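Local coordinates for protein glutathione S-transferase (Acinetobacter baumannii, PDB 4MP4) that probably catalyses the conjugation of glutathione to electrophilic substrates, as a member of the glutathione S-transferase family, at residues 16-30 and 196-208. Residues are numbered along the deposited sequence; the frame is centred on the assembly and turned at random.
Sequences FLSPYAFTVFVGLHE and WQRPSVQKWLALR
E30, at the C-terminal end of helix 19-30, forms a two-pronged salt bridge with R198: NE of R198 donates to OE1 of E30 and NH2 of R198 to OE2, each over 2.8 Å. Both bonds are nearly straight; the oxygens lie in the guanidinium plane, but the nitrogens meet them on their syn sides from well out of the carboxylate plane, so the two groups are tilted against each other. The anti lone pair of E30 OE1 takes the hydroxyl OG of S200 at 3.0 Å, and a water links the same oxygen to the backbone N of S200. R198 also makes a cation-pi contact with W163.

The apolar centre is W204, whose CG stands anti to its backbone N (chi1 -176°), sending the indole across to helix 19-30. F16 CD2 covers one indole face, 3.5 Å from W204 CH2. On the opposite face the F22 ring sets its edge against the five-membered ring (planes 66° apart, an edge-to-face pair), while F22 CA lies over the six-membered ring, 3.8 Å from its centroid. A water accepts from W204 NE1 and donates to the carbonyls of F16 and S18. F25 is a knob among S200, K203, W204 and L207.

The axes of 19-30 and 199-208 approach to 9.1 Å at 128° between their directions, and the aromatic cluster between them joins the thioredoxin-like domain to the all-helical C-terminal domain, the interdomain packing of the glutathione S-transferase fold.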
ATOM      1  N   PHE A  16     -16.096  12.405   7.432  1.00 18.40           N
ATOM      2  CA  PHE A  16     -15.931  11.002   7.829  1.00 16.19           C
ATOM      3  C   PHE A  16     -16.160  10.001   6.697  1.00 20.17           C
ATOM      4  O   PHE A  16     -16.632   8.898   6.938  1.00 24.60           O
ATOM      5  CB  PHE A  16     -16.869  10.664   8.984  1.00 20.25           C
ATOM      6  CG  PHE A  16     -16.456  11.256  10.287  1.00 24.77           C
ATOM      7  CD1 PHE A  16     -16.529  12.637  10.498  1.00 25.68           C
ATOM      8  CD2 PHE A  16     -15.997  10.441  11.314  1.00 25.21           C
ATOM      9  CE1 PHE A  16     -16.138  13.200  11.705  1.00 17.48           C
ATOM     10  CE2 PHE A  16     -15.614  10.994  12.536  1.00 28.60           C
ATOM     11  CZ  PHE A  16     -15.682  12.378  12.729  1.00 22.05           C
ATOM     12  N   LEU A  17     -15.823  10.389   5.472  1.00 24.97           N
ATOM     13  CA  LEU A  17     -16.017   9.541   4.302  1.00 20.82           C
ATOM     14  C   LEU A  17     -14.816   8.649   4.023  1.00 20.65           C
ATOM     15  O   LEU A  17     -14.904   7.729   3.219  1.00 19.61           O
ATOM     16  CB  LEU A  17     -16.275  10.395   3.057  1.00 17.69           C
ATOM     17  CG  LEU A  17     -17.504  11.304   3.037  1.00 25.61           C
ATOM     18  CD1 LEU A  17     -17.630  11.943   1.682  1.00 12.44           C
ATOM     19  CD2 LEU A  17     -18.778  10.526   3.387  1.00 22.23           C
ATOM     20  N   SER A  18     -13.693   8.927   4.674  1.00 14.43           N
ATOM     21  CA  SER A  18     -12.458   8.209   4.397  1.00 12.38           C
ATOM     22  C   SER A  18     -12.499   6.753   4.849  1.00 13.40           C
ATOM     23  O   SER A  18     -12.761   6.469   6.010  1.00 13.07           O
ATOM     24  CB  SER A  18     -11.272   8.907   5.064  1.00 13.43           C
ATOM     25  OG  SER A  18     -10.116   8.096   4.987  1.00 19.38           O
ATOM     26  N   PRO A  19     -12.220   5.821   3.929  1.00 11.37           N
ATOM     27  CA  PRO A  19     -12.182   4.401   4.296  1.00 12.11           C
ATOM     28  C   PRO A  19     -10.919   4.044   5.115  1.00 11.53           C
ATOM     29  O   PRO A  19     -10.944   3.096   5.902  1.00 14.09           O
ATOM     30  CB  PRO A  19     -12.171   3.700   2.932  1.00 10.55           C
ATOM     31  CG  PRO A  19     -11.443   4.695   2.034  1.00 12.72           C
ATOM     32  CD  PRO A  19     -11.915   6.046   2.502  1.00 11.52           C
ATOM     33  N   TYR A  20      -9.834   4.793   4.940  1.00 12.39           N
ATOM     34  CA  TYR A  20      -8.603   4.506   5.682  1.00 16.13           C
ATOM     35  C   TYR A  20      -8.625   5.084   7.096  1.00 13.66           C
ATOM     36  O   TYR A  20      -8.091   4.470   8.010  1.00 14.89           O
ATOM     37  CB  TYR A  20      -7.367   4.940   4.878  1.00 14.06           C
ATOM     38  CG  TYR A  20      -7.550   4.540   3.441  1.00 13.64           C
ATOM     39  CD1 TYR A  20      -7.596   3.196   3.077  1.00 13.14           C
ATOM     40  CD2 TYR A  20      -7.758   5.497   2.460  1.00 16.93           C
ATOM     41  CE1 TYR A  20      -7.822   2.823   1.769  1.00 22.60           C
ATOM     42  CE2 TYR A  20      -7.984   5.134   1.148  1.00 21.74           C
ATOM     43  CZ  TYR A  20      -8.014   3.800   0.807  1.00 19.01           C
ATOM     44  OH  TYR A  20      -8.254   3.448  -0.492  1.00 17.08           O
ATOM     45  N   ALA A  21      -9.266   6.242   7.273  1.00 18.37           N
ATOM     46  CA  ALA A  21      -9.498   6.785   8.613  1.00 16.15           C
ATOM     47  C   ALA A  21     -10.399   5.823   9.361  1.00 21.18           C
ATOM     48  O   ALA A  21     -10.156   5.509  10.529  1.00 13.90           O
ATOM     49  CB  ALA A  21     -10.149   8.169   8.558  1.00 14.46           C
ATOM     50  N   PHE A  22     -11.452   5.372   8.681  1.00 12.50           N
ATOM     51  CA  PHE A  22     -12.330   4.350   9.231  1.00 20.13           C
ATOM     52  C   PHE A  22     -11.521   3.155   9.763  1.00 17.21           C
ATOM     53  O   PHE A  22     -11.700   2.714  10.898  1.00 17.11           O
ATOM     54  CB  PHE A  22     -13.340   3.916   8.169  1.00 16.18           C
ATOM     55  CG  PHE A  22     -13.970   2.572   8.420  1.00 18.63           C
ATOM     56  CD1 PHE A  22     -14.983   2.430   9.356  1.00 19.24           C
ATOM     57  CD2 PHE A  22     -13.568   1.456   7.703  1.00  9.95           C
ATOM     58  CE1 PHE A  22     -15.587   1.195   9.572  1.00 17.48           C
ATOM     59  CE2 PHE A  22     -14.158   0.217   7.924  1.00 14.27           C
ATOM     60  CZ  PHE A  22     -15.175   0.087   8.855  1.00  9.78           C
ATOM     61  N   THR A  23     -10.598   2.678   8.947  1.00 14.80           N
ATOM     62  CA  THR A  23      -9.808   1.489   9.247  1.00 20.87           C
ATOM     63  C   THR A  23      -8.896   1.630  10.483  1.00 24.98           C
ATOM     64  O   THR A  23      -8.767   0.697  11.292  1.00 23.23           O
ATOM     65  CB  THR A  23      -8.982   1.126   8.014  1.00 17.59           C
ATOM     66  OG1 THR A  23      -9.878   0.849   6.927  1.00 24.51           O
ATOM     67  CG2 THR A  23      -8.104  -0.070   8.276  1.00 12.82           C
ATOM     68  N   VAL A  24      -8.280   2.798  10.635  1.00 21.01           N
ATOM     69  CA  VAL A  24      -7.457   3.080  11.814  1.00 23.14           C
ATOM     70  C   VAL A  24      -8.287   3.258  13.093  1.00 21.50           C
ATOM     71  O   VAL A  24      -7.905   2.775  14.165  1.00 26.23           O
ATOM     72  CB  VAL A  24      -6.558   4.309  11.596  1.00 25.02           C
ATOM     73  CG1 VAL A  24      -5.768   4.633  12.860  1.00 17.59           C
ATOM     74  CG2 VAL A  24      -5.627   4.069  10.412  1.00 18.76           C
ATOM     75  N   PHE A  25      -9.417   3.949  12.977  1.00 16.05           N
ATOM     76  CA  PHE A  25     -10.358   4.096  14.089  1.00 19.23           C
ATOM     77  C   PHE A  25     -10.761   2.725  14.600  1.00 26.73           C
ATOM     78  O   PHE A  25     -10.781   2.490  15.828  1.00 18.16           O
ATOM     79  CB  PHE A  25     -11.598   4.860  13.623  1.00 26.23           C
ATOM     80  CG  PHE A  25     -12.722   4.915  14.634  1.00 25.79           C
ATOM     81  CD1 PHE A  25     -13.684   3.913  14.690  1.00 13.38           C
ATOM     82  CD2 PHE A  25     -12.855   6.005  15.479  1.00 26.43           C
ATOM     83  CE1 PHE A  25     -14.725   3.972  15.610  1.00 13.49           C
ATOM     84  CE2 PHE A  25     -13.897   6.072  16.394  1.00 20.42           C
ATOM     85  CZ  PHE A  25     -14.841   5.055  16.449  1.00 22.12           C
ATOM     86  N   VAL A  26     -11.075   1.824  13.659  1.00 13.47           N
ATOM     87  CA  VAL A  26     -11.476   0.464  14.019  1.00 14.57           C
ATOM     88  C   VAL A  26     -10.330  -0.252  14.738  1.00 18.49           C
ATOM     89  O   VAL A  26     -10.530  -0.866  15.793  1.00 19.63           O
ATOM     90  CB  VAL A  26     -11.986  -0.370  12.808  1.00 12.06           C
ATOM     91  CG1 VAL A  26     -12.157  -1.848  13.193  1.00 11.91           C
ATOM     92  CG2 VAL A  26     -13.296   0.213  12.252  1.00 11.31           C
ATOM     93  N   GLY A  27      -9.124  -0.126  14.185  1.00 22.45           N
ATOM     94  CA  GLY A  27      -7.939  -0.706  14.791  1.00 15.44           C
ATOM     95  C   GLY A  27      -7.679  -0.249  16.215  1.00 18.27           C
ATOM     96  O   GLY A  27      -7.376  -1.056  17.082  1.00 22.82           O
ATOM     97  N   LEU A  28      -7.783   1.051  16.455  1.00 22.62           N
ATOM     98  CA  LEU A  28      -7.594   1.592  17.799  1.00 21.45           C
ATOM     99  C   LEU A  28      -8.616   1.024  18.784  1.00 21.65           C
ATOM    100  O   LEU A  28      -8.245   0.555  19.848  1.00 28.02           O
ATOM    101  CB  LEU A  28      -7.654   3.120  17.776  1.00 20.61           C
ATOM    102  CG  LEU A  28      -6.501   3.832  17.050  1.00 22.57           C
ATOM    103  CD1 LEU A  28      -6.912   5.246  16.604  1.00 24.90           C
ATOM    104  CD2 LEU A  28      -5.284   3.895  17.964  1.00 24.61           C
ATOM    105  N   HIS A  29      -9.894   1.045  18.413  1.00 20.24           N
ATOM    106  CA  HIS A  29     -10.943   0.520  19.280  1.00 24.92           C
ATOM    107  C   HIS A  29     -10.818  -0.968  19.588  1.00 18.70           C
ATOM    108  O   HIS A  29     -11.020  -1.383  20.720  1.00 32.52           O
ATOM    109  CB  HIS A  29     -12.332   0.848  18.722  1.00 28.41           C
ATOM    110  CG  HIS A  29     -12.813   2.211  19.096  1.00 27.22           C
ATOM    111  ND1 HIS A  29     -13.334   2.500  20.336  1.00 30.05           N
ATOM    112  CD2 HIS A  29     -12.826   3.374  18.401  1.00 32.92           C
ATOM    113  CE1 HIS A  29     -13.655   3.780  20.390  1.00 35.15           C
ATOM    114  NE2 HIS A  29     -13.361   4.332  19.225  1.00 33.89           N
ATOM    115  N   GLU A  30     -10.493  -1.772  18.587  1.00 20.83           N
ATOM    116  CA  GLU A  30     -10.229  -3.193  18.816  1.00 22.44           C
ATOM    117  C   GLU A  30      -9.055  -3.427  19.793  1.00 30.40           C
ATOM    118  O   GLU A  30      -9.129  -4.283  20.672  1.00 38.91           O
ATOM    119  CB  GLU A  30      -9.975  -3.897  17.487  1.00 18.66           C
ATOM    120  CG  GLU A  30     -11.199  -3.957  16.561  1.00 18.35           C
ATOM    121  CD  GLU A  30     -12.152  -5.082  16.919  1.00 26.79           C
ATOM    122  OE1 GLU A  30     -13.351  -4.989  16.571  1.00 20.24           O
ATOM    123  OE2 GLU A  30     -11.702  -6.066  17.553  1.00 36.48           O
ATOM    124  N   TRP A 196     -20.346  -5.500   9.390  1.00 21.33           N
ATOM    125  CA  TRP A 196     -20.799  -4.135   9.655  1.00 21.50           C
ATOM    126  C   TRP A 196     -21.379  -3.989  11.067  1.00 20.21           C
ATOM    127  O   TRP A 196     -21.439  -2.885  11.604  1.00 20.08           O
ATOM    128  CB  TRP A 196     -21.836  -3.713   8.596  1.00 11.99           C
ATOM    129  CG  TRP A 196     -21.680  -2.311   8.118  1.00 23.14           C
ATOM    130  CD1 TRP A 196     -22.604  -1.305   8.200  1.00 19.94           C
ATOM    131  CD2 TRP A 196     -20.521  -1.743   7.484  1.00 17.12           C
ATOM    132  NE1 TRP A 196     -22.091  -0.146   7.656  1.00 22.94           N
ATOM    133  CE2 TRP A 196     -20.809  -0.390   7.204  1.00 15.97           C
ATOM    134  CE3 TRP A 196     -19.259  -2.246   7.126  1.00 16.54           C
ATOM    135  CZ2 TRP A 196     -19.899   0.466   6.583  1.00 12.98           C
ATOM    136  CZ3 TRP A 196     -18.345  -1.388   6.500  1.00 15.57           C
ATOM    137  CH2 TRP A 196     -18.668  -0.051   6.249  1.00  8.80           C
ATOM    138  N   GLN A 197     -21.805  -5.106  11.657  1.00 21.35           N
ATOM    139  CA  GLN A 197     -22.438  -5.097  12.977  1.00 24.30           C
ATOM    140  C   GLN A 197     -21.416  -5.276  14.080  1.00 21.77           C
ATOM    141  O   GLN A 197     -21.755  -5.254  15.252  1.00 28.57           O
ATOM    142  CB  GLN A 197     -23.510  -6.193  13.084  1.00 26.67           C
ATOM    143  CG  GLN A 197     -24.684  -5.981  12.149  1.00 38.62           C
ATOM    144  CD  GLN A 197     -25.492  -4.738  12.493  1.00 54.12           C
ATOM    145  OE1 GLN A 197     -25.679  -4.408  13.674  1.00 59.98           O
ATOM    146  NE2 GLN A 197     -25.982  -4.040  11.462  1.00 51.87           N
ATOM    147  N   ARG A 198     -20.161  -5.470  13.694  1.00 25.74           N
ATOM    148  CA  ARG A 198     -19.056  -5.448  14.642  1.00 27.69           C
ATOM    149  C   ARG A 198     -19.143  -4.119  15.406  1.00 27.00           C
ATOM    150  O   ARG A 198     -19.348  -3.075  14.792  1.00 29.58           O
ATOM    151  CB  ARG A 198     -17.737  -5.558  13.872  1.00 29.28           C
ATOM    152  CG  ARG A 198     -16.486  -5.656  14.712  1.00 29.02           C
ATOM    153  CD  ARG A 198     -16.051  -7.097  14.860  1.00 26.09           C
ATOM    154  NE  ARG A 198     -14.846  -7.191  15.673  1.00 36.49           N
ATOM    155  CZ  ARG A 198     -14.413  -8.311  16.240  1.00 34.99           C
ATOM    156  NH1 ARG A 198     -15.084  -9.445  16.077  1.00 24.98           N
ATOM    157  NH2 ARG A 198     -13.303  -8.295  16.967  1.00 29.91           N
ATOM    158  N   PRO A 199     -19.046  -4.165  16.747  1.00 20.41           N
ATOM    159  CA  PRO A 199     -19.174  -2.981  17.603  1.00 26.27           C
ATOM    160  C   PRO A 199     -18.232  -1.823  17.258  1.00 25.96           C
ATOM    161  O   PRO A 199     -18.676  -0.671  17.294  1.00 25.20           O
ATOM    162  CB  PRO A 199     -18.874  -3.530  19.012  1.00 16.49           C
ATOM    163  CG  PRO A 199     -19.328  -4.934  18.944  1.00 16.45           C
ATOM    164  CD  PRO A 199     -19.011  -5.407  17.545  1.00 26.39           C
ATOM    165  N   SER A 200     -16.972  -2.115  16.948  1.00 14.64           N
ATOM    166  CA  SER A 200     -16.016  -1.074  16.599  1.00 14.58           C
ATOM    167  C   SER A 200     -16.489  -0.322  15.362  1.00 25.85           C
ATOM    168  O   SER A 200     -16.292   0.892  15.240  1.00 20.99           O
ATOM    169  CB  SER A 200     -14.648  -1.692  16.313  1.00 16.73           C
ATOM    170  OG  SER A 200     -14.761  -2.675  15.300  1.00 14.73           O
ATOM    171  N   VAL A 201     -17.111  -1.053  14.444  1.00 13.16           N
ATOM    172  CA  VAL A 201     -17.605  -0.478  13.210  1.00 20.95           C
ATOM    173  C   VAL A 201     -18.852   0.336  13.542  1.00 17.95           C
ATOM    174  O   VAL A 201     -19.008   1.483  13.138  1.00 17.68           O
ATOM    175  CB  VAL A 201     -17.894  -1.583  12.150  1.00 11.97           C
ATOM    176  CG1 VAL A 201     -18.604  -0.992  10.913  1.00 11.78           C
ATOM    177  CG2 VAL A 201     -16.597  -2.278  11.744  1.00 11.57           C
ATOM    178  N   GLN A 202     -19.729  -0.270  14.312  1.00 17.99           N
ATOM    179  CA  GLN A 202     -20.938   0.385  14.776  1.00 20.40           C
ATOM    180  C   GLN A 202     -20.581   1.711  15.465  1.00 14.83           C
ATOM    181  O   GLN A 202     -21.282   2.705  15.312  1.00 21.97           O
ATOM    182  CB  GLN A 202     -21.669  -0.583  15.705  1.00 18.92           C
ATOM    183  CG  GLN A 202     -23.192  -0.627  15.613  1.00 33.77           C
ATOM    184  CD  GLN A 202     -23.756  -0.750  14.209  1.00 28.34           C
ATOM    185  OE1 GLN A 202     -24.713  -0.059  13.879  1.00 37.16           O
ATOM    186  NE2 GLN A 202     -23.186  -1.628  13.386  1.00 20.79           N
ATOM    187  N   LYS A 203     -19.459   1.744  16.182  1.00 18.96           N
ATOM    188  CA  LYS A 203     -19.041   2.975  16.878  1.00 18.38           C
ATOM    189  C   LYS A 203     -18.614   4.086  15.908  1.00 17.92           C
ATOM    190  O   LYS A 203     -18.875   5.260  16.165  1.00 16.23           O
ATOM    191  CB  LYS A 203     -17.954   2.697  17.933  1.00 20.66           C
ATOM    192  CG  LYS A 203     -18.521   2.214  19.270  1.00 37.22           C
ATOM    193  CD  LYS A 203     -17.481   1.556  20.196  1.00 46.64           C
ATOM    194  CE  LYS A 203     -16.659   2.572  20.988  1.00 58.45           C
ATOM    195  NZ  LYS A 203     -17.469   3.475  21.880  1.00 62.22           N
ATOM    196  N   TRP A 204     -17.964   3.701  14.809  1.00 14.84           N
ATOM    197  CA  TRP A 204     -17.699   4.616  13.697  1.00 20.30           C
ATOM    198  C   TRP A 204     -18.994   5.226  13.143  1.00 18.47           C
ATOM    199  O   TRP A 204     -19.109   6.452  13.029  1.00 19.30           O
ATOM    200  CB  TRP A 204     -16.939   3.898  12.562  1.00 13.95           C
ATOM    201  CG  TRP A 204     -16.533   4.791  11.392  1.00 20.30           C
ATOM    202  CD1 TRP A 204     -17.052   4.777  10.127  1.00 13.74           C
ATOM    203  CD2 TRP A 204     -15.516   5.806  11.388  1.00 15.50           C
ATOM    204  NE1 TRP A 204     -16.418   5.705   9.335  1.00 14.19           N
ATOM    205  CE2 TRP A 204     -15.472   6.358  10.083  1.00 14.77           C
ATOM    206  CE3 TRP A 204     -14.636   6.304  12.360  1.00 15.40           C
ATOM    207  CZ2 TRP A 204     -14.591   7.381   9.721  1.00 15.53           C
ATOM    208  CZ3 TRP A 204     -13.759   7.328  12.005  1.00 16.14           C
ATOM    209  CH2 TRP A 204     -13.742   7.855  10.690  1.00 16.19           C
ATOM    210  N   LEU A 205     -19.959   4.368  12.809  1.00 14.30           N
ATOM    211  CA  LEU A 205     -21.203   4.805  12.175  1.00 25.50           C
ATOM    212  C   LEU A 205     -21.993   5.790  13.028  1.00 22.87           C
ATOM    213  O   LEU A 205     -22.615   6.714  12.509  1.00 15.88           O
ATOM    214  CB  LEU A 205     -22.073   3.603  11.801  1.00 24.80           C
ATOM    215  CG  LEU A 205     -21.327   2.539  10.987  1.00 21.25           C
ATOM    216  CD1 LEU A 205     -22.266   1.422  10.582  1.00 16.59           C
ATOM    217  CD2 LEU A 205     -20.664   3.153   9.762  1.00 17.49           C
ATOM    218  N   ALA A 206     -21.952   5.605  14.339  1.00 15.72           N
ATOM    219  CA  ALA A 206     -22.647   6.519  15.246  1.00 17.36           C
ATOM    220  C   ALA A 206     -21.869   7.832  15.344  1.00 18.75           C
ATOM    221  O   ALA A 206     -22.463   8.920  15.375  1.00 22.32           O
ATOM    222  CB  ALA A 206     -22.802   5.886  16.620  1.00 17.29           C
ATOM    223  N   LEU A 207     -20.540   7.711  15.382  1.00 17.78           N
ATOM    224  CA  LEU A 207     -19.654   8.859  15.564  1.00 18.18           C
ATOM    225  C   LEU A 207     -19.835   9.823  14.415  1.00 17.46           C
ATOM    226  O   LEU A 207     -19.879  11.023  14.617  1.00 26.77           O
ATOM    227  CB  LEU A 207     -18.181   8.430  15.683  1.00 17.40           C
ATOM    228  CG  LEU A 207     -17.129   9.550  15.690  1.00 22.08           C
ATOM    229  CD1 LEU A 207     -17.255  10.420  16.905  1.00 21.83           C
ATOM    230  CD2 LEU A 207     -15.708   9.000  15.601  1.00 22.84           C
ATOM    231  N   ARG A 208     -19.982   9.289  13.212  1.00 18.12           N
ATOM    232  CA  ARG A 208     -20.188  10.133  12.039  1.00 16.88           C
ATOM    233  C   ARG A 208     -21.326  11.136  12.236  1.00 23.92           C
ATOM    234  O   ARG A 208     -21.143  12.317  11.988  1.00 20.77           O
ATOM    235  CB  ARG A 208     -20.443   9.293  10.801  1.00 16.19           C
ATOM    236  CG  ARG A 208     -19.281   8.436  10.351  1.00 15.61           C
ATOM    237  CD  ARG A 208     -19.402   8.149   8.862  1.00 15.38           C
ATOM    238  NE  ARG A 208     -20.747   8.471   8.385  1.00 31.49           N
ATOM    239  CZ  ARG A 208     -21.027   9.369   7.447  1.00 26.28           C
ATOM    240  NH1 ARG A 208     -20.056  10.032   6.846  1.00 19.98           N
ATOM    241  NH2 ARG A 208     -22.285   9.592   7.101  1.00 35.78           N
TER
HETATM  242  O   HOH W   1     -15.697   6.413   6.718  1.00 18.62           O
HETATM  243  O   HOH W   2     -15.451  -4.660  18.217  1.00 20.99           O